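PDB 1WIW: glucose-6-phosphate isomerase like protein, which probably interconverts phosphorylated sugars such as glucose 6-phosphate or mannose 6-phosphate with fructose 6-phosphate. Local coordinates for residues R2-E7 with P152-A157. Residues are numbered along the deposited sequence; the frame is centred on the assembly and turned at random.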
ATOM      1  N   ARG B   2     -14.066  23.460  16.296  1.00 23.92           N
ATOM      2  CA  ARG B   2     -12.929  24.091  16.956  1.00 21.51           C
ATOM      3  C   ARG B   2     -12.173  25.035  16.021  1.00 20.00           C
ATOM      4  O   ARG B   2     -12.104  24.810  14.811  1.00 17.50           O
ATOM      5  CB  ARG B   2     -11.991  23.019  17.522  1.00 21.25           C
ATOM      6  CG  ARG B   2     -12.679  22.112  18.553  1.00 20.30           C
ATOM      7  CD  ARG B   2     -11.715  21.127  19.191  1.00 19.40           C
ATOM      8  NE  ARG B   2     -12.368  20.324  20.226  1.00 21.33           N
ATOM      9  CZ  ARG B   2     -13.226  19.339  19.985  1.00 20.12           C
ATOM     10  NH1 ARG B   2     -13.774  18.672  20.993  1.00 22.04           N
ATOM     11  NH2 ARG B   2     -13.527  19.005  18.739  1.00 22.66           N
ATOM     12  N   ASP B   3     -11.622  26.098  16.603  1.00 15.94           N
ATOM     13  CA  ASP B   3     -10.891  27.119  15.863  1.00 14.86           C
ATOM     14  C   ASP B   3      -9.389  26.974  16.097  1.00 13.19           C
ATOM     15  O   ASP B   3      -8.912  27.106  17.220  1.00 10.64           O
ATOM     16  CB  ASP B   3     -11.390  28.499  16.312  1.00 16.29           C
ATOM     17  CG  ASP B   3     -10.730  29.647  15.567  1.00 20.02           C
ATOM     18  OD1 ASP B   3     -11.231  30.788  15.689  1.00 20.86           O
ATOM     19  OD2 ASP B   3      -9.717  29.425  14.874  1.00 18.43           O
ATOM     20  N   LEU B   4      -8.655  26.689  15.024  1.00 11.95           N
ATOM     21  CA  LEU B   4      -7.211  26.506  15.092  1.00 11.29           C
ATOM     22  C   LEU B   4      -6.467  27.809  15.360  1.00 12.22           C
ATOM     23  O   LEU B   4      -5.239  27.823  15.481  1.00 10.94           O
ATOM     24  CB  LEU B   4      -6.701  25.863  13.791  1.00  9.40           C
ATOM     25  CG  LEU B   4      -7.272  24.460  13.519  1.00  8.56           C
ATOM     26  CD1 LEU B   4      -6.782  23.938  12.167  1.00  6.35           C
ATOM     27  CD2 LEU B   4      -6.856  23.513  14.644  1.00  7.07           C
ATOM     28  N   ASP B   5      -7.209  28.908  15.458  1.00 12.90           N
ATOM     29  CA  ASP B   5      -6.590  30.191  15.734  1.00 13.85           C
ATOM     30  C   ASP B   5      -6.891  30.680  17.159  1.00 15.62           C
ATOM     31  O   ASP B   5      -6.628  31.834  17.501  1.00 14.80           O
ATOM     32  CB  ASP B   5      -7.003  31.210  14.663  1.00 15.51           C
ATOM     33  CG  ASP B   5      -6.333  30.927  13.312  1.00 17.32           C
ATOM     34  OD1 ASP B   5      -6.797  31.426  12.271  1.00 16.40           O
ATOM     35  OD2 ASP B   5      -5.319  30.201  13.296  1.00 20.76           O
ATOM     36  N   ARG B   6      -7.432  29.786  17.987  1.00 13.38           N
ATOM     37  CA  ARG B   6      -7.712  30.095  19.389  1.00 14.42           C
ATOM     38  C   ARG B   6      -6.744  29.255  20.226  1.00 14.75           C
ATOM     39  O   ARG B   6      -6.630  28.038  20.035  1.00 13.19           O
ATOM     40  CB  ARG B   6      -9.172  29.768  19.754  1.00 15.35           C
ATOM     41  CG  ARG B   6     -10.189  30.800  19.235  1.00 15.43           C
ATOM     42  CD  ARG B   6     -11.628  30.394  19.549  1.00 13.97           C
ATOM     43  NE  ARG B   6     -11.907  30.336  20.985  1.00 13.32           N
ATOM     44  CZ  ARG B   6     -12.442  31.328  21.693  1.00 12.29           C
ATOM     45  NH1 ARG B   6     -12.652  31.172  22.996  1.00 11.19           N
ATOM     46  NH2 ARG B   6     -12.775  32.469  21.105  1.00  9.80           N
ATOM     47  N   GLU B   7      -6.054  29.905  21.157  1.00 13.76           N
ATOM     48  CA  GLU B   7      -5.059  29.233  21.978  1.00 15.26           C
ATOM     49  C   GLU B   7      -5.514  28.033  22.806  1.00 13.91           C
ATOM     50  O   GLU B   7      -4.773  27.057  22.931  1.00 14.13           O
ATOM     51  CB  GLU B   7      -4.370  30.239  22.900  1.00 17.32           C
ATOM     52  CG  GLU B   7      -3.000  29.765  23.373  1.00 24.77           C
ATOM     53  CD  GLU B   7      -2.388  30.671  24.423  1.00 27.11           C
ATOM     54  OE1 GLU B   7      -2.422  31.907  24.241  1.00 28.89           O
ATOM     55  OE2 GLU B   7      -1.863  30.144  25.426  1.00 30.89           O
ATOM     56  N   PRO B 152      -1.405  26.501   5.150  1.00 12.65           N
ATOM     57  CA  PRO B 152      -1.904  25.400   4.314  1.00 12.73           C
ATOM     58  C   PRO B 152      -2.339  24.160   5.086  1.00  9.01           C
ATOM     59  O   PRO B 152      -3.297  23.496   4.694  1.00  9.02           O
ATOM     60  CB  PRO B 152      -0.722  25.103   3.382  1.00 13.89           C
ATOM     61  CG  PRO B 152      -0.025  26.417   3.290  1.00 15.26           C
ATOM     62  CD  PRO B 152      -0.057  26.905   4.718  1.00 14.44           C
ATOM     63  N   ALA B 153      -1.628  23.841   6.165  1.00  7.69           N
ATOM     64  CA  ALA B 153      -1.959  22.671   6.975  1.00  7.01           C
ATOM     65  C   ALA B 153      -3.262  22.889   7.732  1.00  6.78           C
ATOM     66  O   ALA B 153      -4.095  21.988   7.806  1.00  6.87           O
ATOM     67  CB  ALA B 153      -0.828  22.358   7.956  1.00  6.11           C
ATOM     68  N   LYS B 154      -3.439  24.080   8.302  1.00  5.74           N
ATOM     69  CA  LYS B 154      -4.672  24.380   9.026  1.00  6.64           C
ATOM     70  C   LYS B 154      -5.830  24.363   8.038  1.00  7.32           C
ATOM     71  O   LYS B 154      -6.885  23.801   8.319  1.00  9.00           O
ATOM     72  CB  LYS B 154      -4.615  25.760   9.698  1.00  5.51           C
ATOM     73  CG  LYS B 154      -3.695  25.833  10.903  1.00  5.01           C
ATOM     74  CD  LYS B 154      -3.831  27.160  11.640  1.00  8.10           C
ATOM     75  CE  LYS B 154      -2.853  27.256  12.811  1.00  5.50           C
ATOM     76  NZ  LYS B 154      -2.913  28.591  13.480  1.00  6.50           N
ATOM     77  N   PHE B 155      -5.628  24.987   6.881  1.00  9.69           N
ATOM     78  CA  PHE B 155      -6.666  25.040   5.863  1.00  9.58           C
ATOM     79  C   PHE B 155      -7.061  23.635   5.412  1.00  9.63           C
ATOM     80  O   PHE B 155      -8.245  23.325   5.333  1.00 10.69           O
ATOM     81  CB  PHE B 155      -6.199  25.850   4.652  1.00 10.88           C
ATOM     82  CG  PHE B 155      -7.303  26.160   3.674  1.00 13.86           C
ATOM     83  CD1 PHE B 155      -8.146  27.251   3.878  1.00 16.43           C
ATOM     84  CD2 PHE B 155      -7.530  25.335   2.574  1.00 14.36           C
ATOM     85  CE1 PHE B 155      -9.203  27.514   3.002  1.00 17.86           C
ATOM     86  CE2 PHE B 155      -8.585  25.587   1.693  1.00 16.33           C
ATOM     87  CZ  PHE B 155      -9.423  26.679   1.909  1.00 18.13           C
ATOM     88  N   LEU B 156      -6.071  22.788   5.122  1.00  7.84           N
ATOM     89  CA  LEU B 156      -6.348  21.421   4.670  1.00  8.19           C
ATOM     90  C   LEU B 156      -7.025  20.588   5.759  1.00  8.73           C
ATOM     91  O   LEU B 156      -7.885  19.756   5.471  1.00  9.19           O
ATOM     92  CB  LEU B 156      -5.057  20.725   4.220  1.00  6.66           C
ATOM     93  CG  LEU B 156      -5.212  19.297   3.670  1.00 11.20           C
ATOM     94  CD1 LEU B 156      -6.228  19.296   2.525  1.00 10.14           C
ATOM     95  CD2 LEU B 156      -3.858  18.763   3.182  1.00  7.75           C
ATOM     96  N   ALA B 157      -6.638  20.815   7.010  1.00  7.49           N
ATOM     97  CA  ALA B 157      -7.218  20.078   8.124  1.00  8.55           C
ATOM     98  C   ALA B 157      -8.728  20.295   8.142  1.00  7.55           C
ATOM     99  O   ALA B 157      -9.500  19.353   8.320  1.00  8.79           O
ATOM    100  CB  ALA B 157      -6.583  20.534   9.448  1.00  7.51           C
TER
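Lys154 reaches out from its helix and Leu4 reaches in from the N-terminal loop, the two side chains running past each other in opposite directions. Leu4 CD1 lies over the root of the lysine, 3.8 Å from Lys154 CB, and its CB meets the middle of the chain at Lys154 CD, also 3.8 Å. Beyond CG the lysine is fully extended (chi4 176°), which carries its ammonium the length of the leucine to the backbone behind it. There NZ gives a hydrogen bond to Leu4 O (3.2 Å), coming in 47° above the carbonyl plane. A 2.9 Å salt bridge joins the same NZ to Asp5 OD2, whose C-O bond points almost straight at the ammonium. The acceptors sit on a type I turn from Asp3 to Arg6 that also holds an Asx turn, Asp3 OD2 accepting from Asp5 N; the turn thus docks the chain's N-terminus onto helix 152-160 of the C-terminal SIS region. Pro144 O and Val146 O also accept from NZ, putting four oxygens round one buried ammonium, while Asp5 OD1 takes the amide of Val148. A methionine in place of Lys154 would probably leave the Asp5 carboxylate without this counter-charge, Pro144 O and Val146 O without this donor, and Leu4 O with one bond fewer. Further along the helix, Leu4 CD1 touches Ala157 CB at 4.4 Å, and Leu272 of helix 251-272 also packs against the leucine.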